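Local coordinates for putative hemin storage protein (Bordetella bronchiseptica, PDB 6AU1) that cleaves deacetylated poly-beta-1,6-N-acetylglucosamine and can disrupt bacterial biofilms through the glycoside hydrolase domain that this chain represents, at residues V10-D15 and D337-N342; G30-R35 and W80-R85; V44-F49 and V88-W93; D155-H160 and M229-N234. All blocks are in the same frame, centred on the assembly; numbering follows the deposited sequence.

Contact 1: V10-D15 and D337-N342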
# COMPACT_ATOMS: atom_id res chain seq x y z
N VAL A 10 -5.47 -1.19 -11.52
CA VAL A 10 -6.61 -1.70 -10.79
C VAL A 10 -6.07 -2.45 -9.59
O VAL A 10 -5.22 -3.33 -9.74
CB VAL A 10 -7.49 -2.65 -11.65
CG1 VAL A 10 -8.68 -3.18 -10.82
CG2 VAL A 10 -7.98 -1.96 -12.91
N GLN A 11 -6.52 -2.10 -8.39
CA GLN A 11 -6.09 -2.82 -7.20
C GLN A 11 -7.17 -3.83 -6.80
O GLN A 11 -8.35 -3.50 -6.75
CB GLN A 11 -5.78 -1.85 -6.06
CG GLN A 11 -5.18 -2.51 -4.81
CD GLN A 11 -4.56 -1.50 -3.88
OE1 GLN A 11 -3.86 -0.59 -4.32
NE2 GLN A 11 -4.81 -1.64 -2.59
N VAL A 12 -6.74 -5.06 -6.54
CA VAL A 12 -7.67 -6.18 -6.41
C VAL A 12 -7.48 -6.95 -5.10
O VAL A 12 -6.35 -7.30 -4.75
CB VAL A 12 -7.49 -7.16 -7.59
CG1 VAL A 12 -8.27 -8.45 -7.37
CG2 VAL A 12 -7.89 -6.48 -8.91
N ASP A 13 -8.59 -7.22 -4.41
CA ASP A 13 -8.57 -7.99 -3.18
C ASP A 13 -8.67 -9.48 -3.45
O ASP A 13 -9.64 -9.92 -4.05
CB ASP A 13 -9.73 -7.59 -2.26
CG ASP A 13 -9.69 -6.14 -1.89
OD1 ASP A 13 -8.84 -5.77 -1.04
OD2 ASP A 13 -10.52 -5.36 -2.43
N LEU A 14 -7.67 -10.25 -3.03
CA LEU A 14 -7.83 -11.71 -3.03
C LEU A 14 -8.90 -12.12 -2.01
O LEU A 14 -9.45 -13.22 -2.10
CB LEU A 14 -6.51 -12.41 -2.71
CG LEU A 14 -5.90 -13.18 -3.88
CD1 LEU A 14 -5.79 -12.27 -5.06
CD2 LEU A 14 -4.55 -13.78 -3.55
N ASP A 15 -9.17 -11.25 -1.03
CA ASP A 15 -10.26 -11.51 -0.09
C ASP A 15 -11.61 -11.60 -0.83
O ASP A 15 -12.54 -12.22 -0.34
CB ASP A 15 -10.34 -10.42 0.99
CG ASP A 15 -9.14 -10.42 1.92
OD1 ASP A 15 -8.51 -11.49 2.10
OD2 ASP A 15 -8.83 -9.35 2.49
N ASP A 337 -11.74 -3.54 -7.15
CA ASP A 337 -12.57 -4.07 -8.22
C ASP A 337 -13.56 -5.06 -7.64
O ASP A 337 -13.18 -6.10 -7.08
CB ASP A 337 -11.72 -4.73 -9.30
CG ASP A 337 -12.50 -4.96 -10.58
OD1 ASP A 337 -12.83 -3.95 -11.23
OD2 ASP A 337 -12.83 -6.12 -10.88
N ASP A 338 -14.85 -4.73 -7.73
CA ASP A 338 -15.90 -5.62 -7.26
C ASP A 338 -16.37 -6.44 -8.45
O ASP A 338 -17.43 -6.16 -9.04
CB ASP A 338 -17.05 -4.82 -6.63
CG ASP A 338 -18.06 -5.70 -5.91
OD1 ASP A 338 -17.96 -6.94 -5.96
OD2 ASP A 338 -18.99 -5.12 -5.30
N PHE A 339 -15.57 -7.43 -8.83
CA PHE A 339 -15.81 -8.15 -10.08
C PHE A 339 -17.08 -8.99 -10.07
O PHE A 339 -17.67 -9.24 -11.12
CB PHE A 339 -14.59 -9.02 -10.43
CG PHE A 339 -14.01 -9.74 -9.25
CD1 PHE A 339 -14.49 -10.98 -8.88
CD2 PHE A 339 -12.98 -9.16 -8.52
CE1 PHE A 339 -13.97 -11.64 -7.79
CE2 PHE A 339 -12.45 -9.83 -7.42
CZ PHE A 339 -12.95 -11.07 -7.07
N ILE A 340 -17.51 -9.42 -8.89
CA ILE A 340 -18.74 -10.21 -8.81
C ILE A 340 -19.98 -9.35 -9.05
O ILE A 340 -20.95 -9.81 -9.66
CB ILE A 340 -18.85 -10.92 -7.45
CG1 ILE A 340 -17.64 -11.84 -7.24
CG2 ILE A 340 -20.14 -11.72 -7.36
CD1 ILE A 340 -17.78 -12.77 -6.05
N ALA A 341 -19.96 -8.10 -8.60
CA ALA A 341 -21.11 -7.22 -8.79
C ALA A 341 -20.95 -6.33 -10.02
O ALA A 341 -21.77 -5.43 -10.25
CB ALA A 341 -21.32 -6.36 -7.55
N ASN A 342 -19.91 -6.59 -10.80
CA ASN A 342 -19.59 -5.80 -11.99
C ASN A 342 -19.47 -4.32 -11.67
O ASN A 342 -20.02 -3.47 -12.37
CB ASN A 342 -20.65 -6.02 -13.07
CG ASN A 342 -20.74 -7.47 -13.51
OD1 ASN A 342 -21.82 -8.07 -13.49
ND2 ASN A 342 -19.60 -8.04 -13.88
O HOH W 1 -11.01 -6.00 -5.18

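Contact 2: G30-R35 and W80-R85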
# COMPACT_ATOMS: atom_id res chain seq x y z
N GLY A 30 -12.62 -16.35 -12.58
CA GLY A 30 -13.03 -16.20 -13.96
C GLY A 30 -13.62 -14.83 -14.26
O GLY A 30 -13.33 -14.23 -15.29
N GLN A 31 -14.45 -14.33 -13.34
CA GLN A 31 -15.08 -13.02 -13.54
C GLN A 31 -14.05 -11.91 -13.51
O GLN A 31 -14.14 -10.94 -14.27
CB GLN A 31 -16.15 -12.77 -12.47
CG GLN A 31 -17.42 -13.59 -12.66
CD GLN A 31 -18.53 -13.12 -11.74
OE1 GLN A 31 -18.40 -13.16 -10.51
NE2 GLN A 31 -19.64 -12.67 -12.32
N LEU A 32 -13.06 -12.04 -12.62
CA LEU A 32 -11.99 -11.05 -12.54
C LEU A 32 -11.19 -11.02 -13.84
O LEU A 32 -10.98 -9.95 -14.42
CB LEU A 32 -11.07 -11.35 -11.36
CG LEU A 32 -9.78 -10.53 -11.33
CD1 LEU A 32 -10.09 -9.04 -11.12
CD2 LEU A 32 -8.81 -11.05 -10.27
N ILE A 33 -10.77 -12.19 -14.31
CA ILE A 33 -9.96 -12.28 -15.51
C ILE A 33 -10.68 -11.65 -16.69
O ILE A 33 -10.08 -10.89 -17.46
CB ILE A 33 -9.58 -13.74 -15.85
CG1 ILE A 33 -8.77 -14.38 -14.71
CG2 ILE A 33 -8.82 -13.81 -17.16
CD1 ILE A 33 -7.57 -13.57 -14.24
N ASP A 34 -11.97 -11.94 -16.84
CA ASP A 34 -12.75 -11.38 -17.94
C ASP A 34 -12.79 -9.86 -17.91
O ASP A 34 -12.66 -9.21 -18.95
CB ASP A 34 -14.18 -11.92 -17.93
CG ASP A 34 -14.26 -13.37 -18.37
OD1 ASP A 34 -13.26 -13.88 -18.93
OD2 ASP A 34 -15.32 -14.00 -18.16
N ARG A 35 -12.98 -9.29 -16.72
CA ARG A 35 -13.02 -7.84 -16.58
C ARG A 35 -11.67 -7.20 -16.87
O ARG A 35 -11.61 -6.16 -17.51
CB ARG A 35 -13.48 -7.46 -15.17
CG ARG A 35 -14.97 -7.60 -14.94
CD ARG A 35 -15.30 -7.48 -13.45
NE ARG A 35 -14.93 -6.19 -12.88
CZ ARG A 35 -15.65 -5.08 -13.05
NH1 ARG A 35 -16.75 -5.10 -13.78
NH2 ARG A 35 -15.26 -3.93 -12.49
N TRP A 80 -0.54 -15.58 -12.20
CA TRP A 80 -0.26 -16.19 -13.50
C TRP A 80 -1.43 -16.01 -14.47
O TRP A 80 -1.23 -15.77 -15.67
CB TRP A 80 0.07 -17.69 -13.36
CG TRP A 80 1.54 -17.98 -13.13
CD1 TRP A 80 2.10 -18.67 -12.09
CD2 TRP A 80 2.64 -17.55 -13.95
NE1 TRP A 80 3.47 -18.72 -12.23
CE2 TRP A 80 3.82 -18.03 -13.36
CE3 TRP A 80 2.73 -16.82 -15.15
CZ2 TRP A 80 5.08 -17.80 -13.92
CZ3 TRP A 80 3.97 -16.59 -15.69
CH2 TRP A 80 5.13 -17.08 -15.08
N GLN A 81 -2.66 -16.14 -13.98
CA GLN A 81 -3.80 -16.04 -14.88
C GLN A 81 -4.00 -14.61 -15.36
O GLN A 81 -4.34 -14.39 -16.52
CB GLN A 81 -5.07 -16.56 -14.23
CG GLN A 81 -5.02 -18.07 -14.00
CD GLN A 81 -6.38 -18.72 -14.09
OE1 GLN A 81 -7.30 -18.20 -14.72
NE2 GLN A 81 -6.51 -19.89 -13.46
N LEU A 82 -3.81 -13.64 -14.46
CA LEU A 82 -3.83 -12.23 -14.88
C LEU A 82 -2.78 -11.96 -15.95
O LEU A 82 -3.08 -11.33 -16.98
CB LEU A 82 -3.60 -11.31 -13.67
CG LEU A 82 -4.83 -11.12 -12.79
CD1 LEU A 82 -4.43 -10.37 -11.53
CD2 LEU A 82 -5.92 -10.35 -13.53
N LYS A 83 -1.56 -12.46 -15.75
CA LYS A 83 -0.48 -12.22 -16.71
C LYS A 83 -0.76 -12.86 -18.06
O LYS A 83 -0.62 -12.22 -19.10
CB LYS A 83 0.86 -12.72 -16.16
CG LYS A 83 1.38 -11.88 -14.99
CD LYS A 83 2.77 -12.30 -14.53
CE LYS A 83 3.82 -12.09 -15.62
NZ LYS A 83 3.90 -10.67 -16.09
N THR A 84 -1.16 -14.13 -18.04
CA THR A 84 -1.26 -14.88 -19.28
C THR A 84 -2.58 -14.70 -20.01
O THR A 84 -2.62 -14.70 -21.24
CB THR A 84 -1.03 -16.39 -19.03
OG1 THR A 84 -2.06 -16.90 -18.18
CG2 THR A 84 0.31 -16.60 -18.37
N ARG A 85 -3.67 -14.54 -19.26
CA ARG A 85 -5.00 -14.46 -19.88
C ARG A 85 -5.45 -13.02 -20.11
O ARG A 85 -6.09 -12.72 -21.12
CB ARG A 85 -6.04 -15.21 -19.05
CG ARG A 85 -5.76 -16.71 -18.86
CD ARG A 85 -6.93 -17.44 -18.22
NE ARG A 85 -6.64 -18.87 -18.06
CZ ARG A 85 -7.53 -19.79 -17.69
NH1 ARG A 85 -8.79 -19.45 -17.45
NH2 ARG A 85 -7.16 -21.06 -17.58

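Contact 3: V44-F49 and V88-W93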
# COMPACT_ATOMS: atom_id res chain seq x y z
N VAL A 44 -2.25 -4.76 -12.56
CA VAL A 44 -3.10 -5.06 -11.41
C VAL A 44 -2.24 -5.11 -10.15
O VAL A 44 -1.21 -5.79 -10.12
CB VAL A 44 -3.86 -6.39 -11.59
CG1 VAL A 44 -4.53 -6.83 -10.27
CG2 VAL A 44 -4.88 -6.23 -12.70
N TYR A 45 -2.66 -4.38 -9.13
CA TYR A 45 -2.01 -4.44 -7.83
C TYR A 45 -2.73 -5.51 -7.02
O TYR A 45 -3.86 -5.30 -6.59
CB TYR A 45 -2.08 -3.09 -7.10
CG TYR A 45 -1.27 -1.97 -7.74
CD1 TYR A 45 -0.41 -2.21 -8.80
CD2 TYR A 45 -1.35 -0.68 -7.23
CE1 TYR A 45 0.34 -1.17 -9.36
CE2 TYR A 45 -0.61 0.35 -7.78
CZ TYR A 45 0.23 0.11 -8.83
OH TYR A 45 0.96 1.15 -9.37
N LEU A 46 -2.09 -6.66 -6.82
CA LEU A 46 -2.79 -7.84 -6.36
C LEU A 46 -2.46 -8.18 -4.89
O LEU A 46 -1.31 -8.44 -4.54
CB LEU A 46 -2.45 -9.03 -7.28
CG LEU A 46 -3.26 -10.30 -7.01
CD1 LEU A 46 -4.73 -10.05 -7.32
CD2 LEU A 46 -2.71 -11.44 -7.87
N GLN A 47 -3.49 -8.18 -4.05
CA GLN A 47 -3.36 -8.49 -2.62
C GLN A 47 -2.70 -9.86 -2.40
O GLN A 47 -3.19 -10.86 -2.92
CB GLN A 47 -4.74 -8.48 -1.97
CG GLN A 47 -4.73 -8.38 -0.44
CD GLN A 47 -6.12 -8.61 0.14
OE1 GLN A 47 -6.97 -9.22 -0.49
NE2 GLN A 47 -6.34 -8.13 1.36
N ALA A 48 -1.62 -9.90 -1.62
CA ALA A 48 -0.94 -11.17 -1.36
C ALA A 48 -1.18 -11.66 0.07
O ALA A 48 -0.75 -12.76 0.44
CB ALA A 48 0.56 -11.04 -1.64
N PHE A 49 -1.87 -10.82 0.85
CA PHE A 49 -2.17 -11.08 2.27
C PHE A 49 -3.68 -11.14 2.49
O PHE A 49 -4.45 -10.64 1.66
CB PHE A 49 -1.54 -9.99 3.15
CG PHE A 49 -2.10 -8.61 2.89
CD1 PHE A 49 -1.68 -7.86 1.80
CD2 PHE A 49 -3.05 -8.06 3.75
CE1 PHE A 49 -2.19 -6.58 1.55
CE2 PHE A 49 -3.57 -6.79 3.52
CZ PHE A 49 -3.14 -6.05 2.41
N VAL A 88 -1.87 -8.34 -18.34
CA VAL A 88 -1.49 -7.20 -17.52
C VAL A 88 -0.25 -7.50 -16.70
O VAL A 88 0.06 -8.67 -16.46
CB VAL A 88 -2.63 -6.80 -16.53
CG1 VAL A 88 -3.90 -6.47 -17.29
CG2 VAL A 88 -2.87 -7.92 -15.51
N MET A 89 0.46 -6.46 -16.29
CA MET A 89 1.51 -6.61 -15.30
C MET A 89 0.88 -6.86 -13.93
O MET A 89 -0.22 -6.40 -13.66
CB MET A 89 2.40 -5.36 -15.25
CG MET A 89 3.13 -5.10 -16.55
SD MET A 89 4.36 -6.38 -16.88
CE MET A 89 5.85 -5.54 -16.34
N VAL A 90 1.57 -7.60 -13.07
CA VAL A 90 1.03 -7.86 -11.74
C VAL A 90 2.00 -7.43 -10.67
O VAL A 90 3.17 -7.83 -10.69
CB VAL A 90 0.68 -9.36 -11.53
CG1 VAL A 90 0.27 -9.62 -10.06
CG2 VAL A 90 -0.43 -9.77 -12.49
N TYR A 91 1.54 -6.60 -9.73
CA TYR A 91 2.35 -6.22 -8.58
C TYR A 91 1.87 -6.98 -7.37
O TYR A 91 0.67 -7.10 -7.16
CB TYR A 91 2.25 -4.72 -8.26
CG TYR A 91 2.90 -3.74 -9.22
CD1 TYR A 91 2.76 -3.87 -10.59
CD2 TYR A 91 3.59 -2.64 -8.73
CE1 TYR A 91 3.33 -2.93 -11.46
CE2 TYR A 91 4.16 -1.70 -9.58
CZ TYR A 91 4.02 -1.86 -10.94
OH TYR A 91 4.58 -0.94 -11.80
N ALA A 92 2.80 -7.49 -6.56
CA ALA A 92 2.42 -8.08 -5.29
C ALA A 92 2.22 -6.98 -4.27
O ALA A 92 3.13 -6.20 -4.01
CB ALA A 92 3.49 -9.07 -4.81
N TRP A 93 1.01 -6.91 -3.71
CA TRP A 93 0.66 -5.92 -2.70
C TRP A 93 0.77 -6.59 -1.33
O TRP A 93 0.05 -7.55 -1.04
CB TRP A 93 -0.75 -5.39 -3.00
CG TRP A 93 -1.44 -4.61 -1.93
CD1 TRP A 93 -0.87 -3.81 -0.97
CD2 TRP A 93 -2.85 -4.58 -1.69
NE1 TRP A 93 -1.85 -3.27 -0.17
CE2 TRP A 93 -3.07 -3.74 -0.59
CE3 TRP A 93 -3.95 -5.18 -2.32
CZ2 TRP A 93 -4.35 -3.48 -0.08
CZ3 TRP A 93 -5.23 -4.94 -1.81
CH2 TRP A 93 -5.41 -4.08 -0.70
O HOH W 2 2.18 0.78 -11.77

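Contact 4: D155-H160 and M229-N234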
# COMPACT_ATOMS: atom_id res chain seq x y z
N ASP A 155 5.66 -8.81 -11.32
CA ASP A 155 6.41 -7.78 -12.03
C ASP A 155 6.84 -6.61 -11.15
O ASP A 155 7.73 -5.84 -11.51
CB ASP A 155 5.57 -7.25 -13.19
CG ASP A 155 5.15 -8.36 -14.12
OD1 ASP A 155 6.04 -8.91 -14.80
OD2 ASP A 155 3.93 -8.68 -14.17
N GLY A 156 6.17 -6.47 -10.01
CA GLY A 156 6.47 -5.35 -9.13
C GLY A 156 5.99 -5.60 -7.72
O GLY A 156 5.36 -6.62 -7.44
N LEU A 157 6.30 -4.65 -6.84
CA LEU A 157 5.80 -4.68 -5.47
C LEU A 157 5.01 -3.42 -5.19
O LEU A 157 5.44 -2.32 -5.58
CB LEU A 157 6.95 -4.77 -4.46
CG LEU A 157 7.78 -6.04 -4.35
CD1 LEU A 157 9.01 -5.71 -3.51
CD2 LEU A 157 6.96 -7.17 -3.71
N LEU A 158 3.87 -3.57 -4.54
CA LEU A 158 3.19 -2.42 -3.95
C LEU A 158 3.32 -2.52 -2.44
O LEU A 158 2.75 -3.40 -1.81
CB LEU A 158 1.71 -2.34 -4.35
CG LEU A 158 0.92 -1.27 -3.58
CD1 LEU A 158 1.41 0.16 -3.91
CD2 LEU A 158 -0.60 -1.41 -3.80
N PHE A 159 4.09 -1.61 -1.87
CA PHE A 159 4.19 -1.55 -0.42
C PHE A 159 2.94 -0.87 0.15
O PHE A 159 2.62 0.26 -0.20
CB PHE A 159 5.46 -0.80 -0.02
CG PHE A 159 6.74 -1.49 -0.46
CD1 PHE A 159 7.15 -2.67 0.14
CD2 PHE A 159 7.53 -0.92 -1.44
CE1 PHE A 159 8.33 -3.30 -0.26
CE2 PHE A 159 8.72 -1.54 -1.85
CZ PHE A 159 9.11 -2.73 -1.25
N HIS A 160 2.25 -1.59 1.03
CA HIS A 160 0.96 -1.21 1.63
C HIS A 160 1.00 0.07 2.44
O HIS A 160 2.08 0.52 2.84
CB HIS A 160 0.50 -2.39 2.50
CG HIS A 160 -0.91 -2.30 3.01
ND1 HIS A 160 -1.94 -1.72 2.30
CD2 HIS A 160 -1.47 -2.79 4.15
CE1 HIS A 160 -3.06 -1.83 2.98
NE2 HIS A 160 -2.81 -2.47 4.11
N MET A 229 12.76 -5.13 -11.06
CA MET A 229 11.65 -5.22 -10.11
C MET A 229 11.13 -3.82 -9.80
O MET A 229 11.76 -3.06 -9.06
CB MET A 229 12.08 -5.94 -8.84
CG MET A 229 11.01 -6.05 -7.74
SD MET A 229 9.52 -6.96 -8.23
CE MET A 229 10.22 -8.44 -8.93
N VAL A 230 9.97 -3.48 -10.36
CA VAL A 230 9.37 -2.17 -10.17
C VAL A 230 8.76 -2.07 -8.79
O VAL A 230 8.18 -3.04 -8.31
CB VAL A 230 8.28 -1.90 -11.22
CG1 VAL A 230 7.76 -0.48 -11.12
CG2 VAL A 230 8.81 -2.19 -12.62
N VAL A 231 8.90 -0.93 -8.13
CA VAL A 231 8.25 -0.76 -6.83
C VAL A 231 7.38 0.48 -6.73
O VAL A 231 7.71 1.55 -7.26
CB VAL A 231 9.29 -0.73 -5.66
CG1 VAL A 231 10.03 -2.07 -5.57
CG2 VAL A 231 10.27 0.44 -5.81
N ALA A 232 6.24 0.33 -6.06
CA ALA A 232 5.36 1.44 -5.74
C ALA A 232 5.06 1.41 -4.25
O ALA A 232 5.22 0.36 -3.61
CB ALA A 232 4.06 1.35 -6.54
N ARG A 233 4.65 2.54 -3.70
CA ARG A 233 4.23 2.55 -2.29
C ARG A 233 3.00 3.44 -2.13
O ARG A 233 2.93 4.50 -2.74
CB ARG A 233 5.36 3.02 -1.38
CG ARG A 233 4.98 3.03 0.13
CD ARG A 233 6.21 3.20 1.03
NE ARG A 233 5.83 3.54 2.40
CZ ARG A 233 6.65 4.10 3.28
NH1 ARG A 233 7.92 4.34 2.96
NH2 ARG A 233 6.20 4.43 4.49
N ASN A 234 2.04 2.99 -1.33
CA ASN A 234 0.88 3.82 -1.00
C ASN A 234 1.27 5.03 -0.16
O ASN A 234 1.99 4.90 0.85
CB ASN A 234 -0.18 3.02 -0.21
CG ASN A 234 -0.95 2.05 -1.08
OD1 ASN A 234 -1.14 0.91 -0.69
ND2 ASN A 234 -1.45 2.52 -2.22
O HOH W 3 3.05 3.14 2.82

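Contact 1: V10-D15 and D337-N342
Val10 and Asp337 make the nearest side-chain approach here. CG1 of Val10 lies 3.7 Å from CB of Asp337. It reaches there because CG1 is anti to the backbone N (chi1 179°). Val12 adds CG2 against the same Asp337 CB at 4.2 Å. Its other methyl, CG1, sits 4.4 Å from CE2 of Phe339, oblique to the ring. The carbonyl O of Asp13 comes to the edge of that ring, near its plane.

Polar links between the backbones are sparse. Asp337 N gives a weak hydrogen bond of 3.4 Å to Gln11 O. Water 1 does more. It accepts from Asp13 N at 2.8 Å and donates to Asp13 OD2 and to Asp337 O, both at 2.9 Å. It so ties the end of the strand to the loop and holds one oxygen of the Asp13 carboxylate.

The second shell fixes the two acids. Asp13 OD1 is hydrogen-bonded to Tyr335 OH. Asp337 OD1 is hydrogen-bonded to Tyr334 OH and forms a salt bridge with Arg35 of helix 22-39. Strand 8-12 pairs in parallel with strand 332-335. The contact thus continues the seam where the first and last strands close a TIM-type barrel.

Contact 2: G30-R35 and W80-R85
The side-chain amide of Gln81 and the guanidinium of Arg85 are the flat groups beside Ile33. Gln81 OE1 lies over one face of the Arg85 guanidinium, 3.2 Å above its plane and offset toward the rim. The same OE1 comes within 4.1 Å of Ile33 CG1 across the contact. The Gln81 chain is bent at its second torsion, and it crosses Ile33 at about a right angle.

Ile33 carries most of the packing. Its CD1 meets CD2 of Leu82 at 3.7 Å and CB of Gln81 at 3.9 Å. Its other branch, CG2, lies against CB of Arg85 at 3.6 Å. The two branches part at CB: CG2 is anti to the backbone N, while CG1 lies beside that N (chi1 -61°). One isoleucine can therefore touch Gln81 and Leu82 with one arm and Arg85, a turn further on, with the other. Leu32 adds a looser touch, CD2 to Leu82 CD2 at 4.4 Å.

The two helix segments run in the same general direction. Their axes approach to 9.9 Å and cross at -36°. Helix 22-39 and helix 75-86 both belong to the outer layer of the TIM-type barrel. Leu82 also rests on Val90 of the inner strands, and Leu32 on Phe339.

No hydrogen bond joins the two segments. Their union is apolar, made by aliphatic branches and the carbon stems of Gln81 and Arg85. It rests on the fit of these groups, with the exposed Arg85 at its margin.

Contact 3: V44-F49 and V88-W93
Residues 44-47 and 89-93 form neighbouring parallel strands of the central sheet. Five backbone hydrogen bonds join them: Val44 N to Met89 O, Tyr91 N to Val44 O, Leu46 N to Tyr91 O, Trp93 N to Leu46 O and Ala48 N to Trp93 O.

One face carries Val44, Leu46, Val90 and Ala92. Leu46 CB packs on Val90 CG1 at 3.9 Å. Just before strand 89-94, Val88 reaches back to Val44, CG2 to CG2 at 3.8 Å. Helix 75-86 covers part of this face, with Phe75 on Leu46 and Ala92. This is the beta-alpha-beta crossover of a TIM-type barrel: strand 43-47, helix 75-86, strand 89-94.

The other face carries Tyr45, Gln47, Tyr91 and Trp93 and is turned to the barrel interior. Tyr45 and Tyr91 lie side by side and point the same way. CE1 of Tyr45 stands 3.5 Å above the centre of the Tyr91 ring, with the planes at 44°. Water 2 joins their hydroxyls, bonded to Tyr45 OH at 2.7 Å and weakly to Tyr91 OH.

Near the C-terminal ends, CB of Gln47 touches CE3 of Trp93 at 3.4 Å. The Gln47 chain is extended, and its NE2 bonds to OD2 of Asp15. Phe49 turns its edge to the indole face, CE1 to Trp93 CE2 at 3.7 Å, planes at 85°. The rim of the Phe49 ring also receives Trp93 O, 3.3 Å from CD1. The ring of His160 meets both aromatics.

Contact 4: D155-H160 and M229-N234
Phe159 CE2 lies 3.9 Å from CB of Val231. The edge of the Phe159 ring meets CB of Arg233. The Arg233 chain runs extended past Phe159, CG to Phe159 CB at 3.9 Å. Its NE gives a hydrogen bond to water 3 at 2.8 Å. That water donates to the carbonyl O of both His160 and Asn234. The NH groups of Arg233 bond to Ala163 O and Tyr260 OH. Leu157, Phe159, Val231 and Arg233 form the face turned to helix 195-223. At the N-terminal end of this face, the bent Met229 chain brings SD to 3.6 Å from Gly156 CA.

The opposite face carries Leu158 and Ala232, with Asn234 at its end. Leu158 and Asn234 cross at about a right angle, CD2 of Leu158 3.9 Å from Asn234 OD1. Leu158 CG is anti to the backbone N (chi1 171°), and with chi2 at 66° CD1 lies 3.9 Å from Ala232 CB.

Asn234 OD1 also lies near the plane of the His160 ring, at its edge. Ring and amide planes are 73° apart.

Four good backbone hydrogen bonds and a weaker fifth hold the parallel pair. A 1,2-ethanediol, probably from the crystallisation liquor, lies about 4 Å from the His160 side chain. His160, just past strand 156-159, and Asn234, near the end of strand 230-235, stand at the C-terminal end of the barrel, where TIM-type barrels carry their active sites.

How the contacts relate
From the N terminus, strand 8-12 opens contact 1, which closes only at 337-342, near the C terminus. The other three contacts fall within that span. Helix 22-39 opens contact 2, and strand 43-47 opens contact 3. Contact 2 closes at 80-85 before contact 3 closes at 88-93, so these two cross. Contact 4 follows in series, from 155-160 to 229-234. Contacts 3 and 4 lie in one barrel sheet, and contact 1 reaches it through strand 8-12. Strand 89-94 pairs with 156-159 between contacts 3 and 4. Contact 2 joins two outer helices. Its segments reach contact 1 through the Arg35–Asp337 salt bridge and contact 4 through Lys83–Asp155.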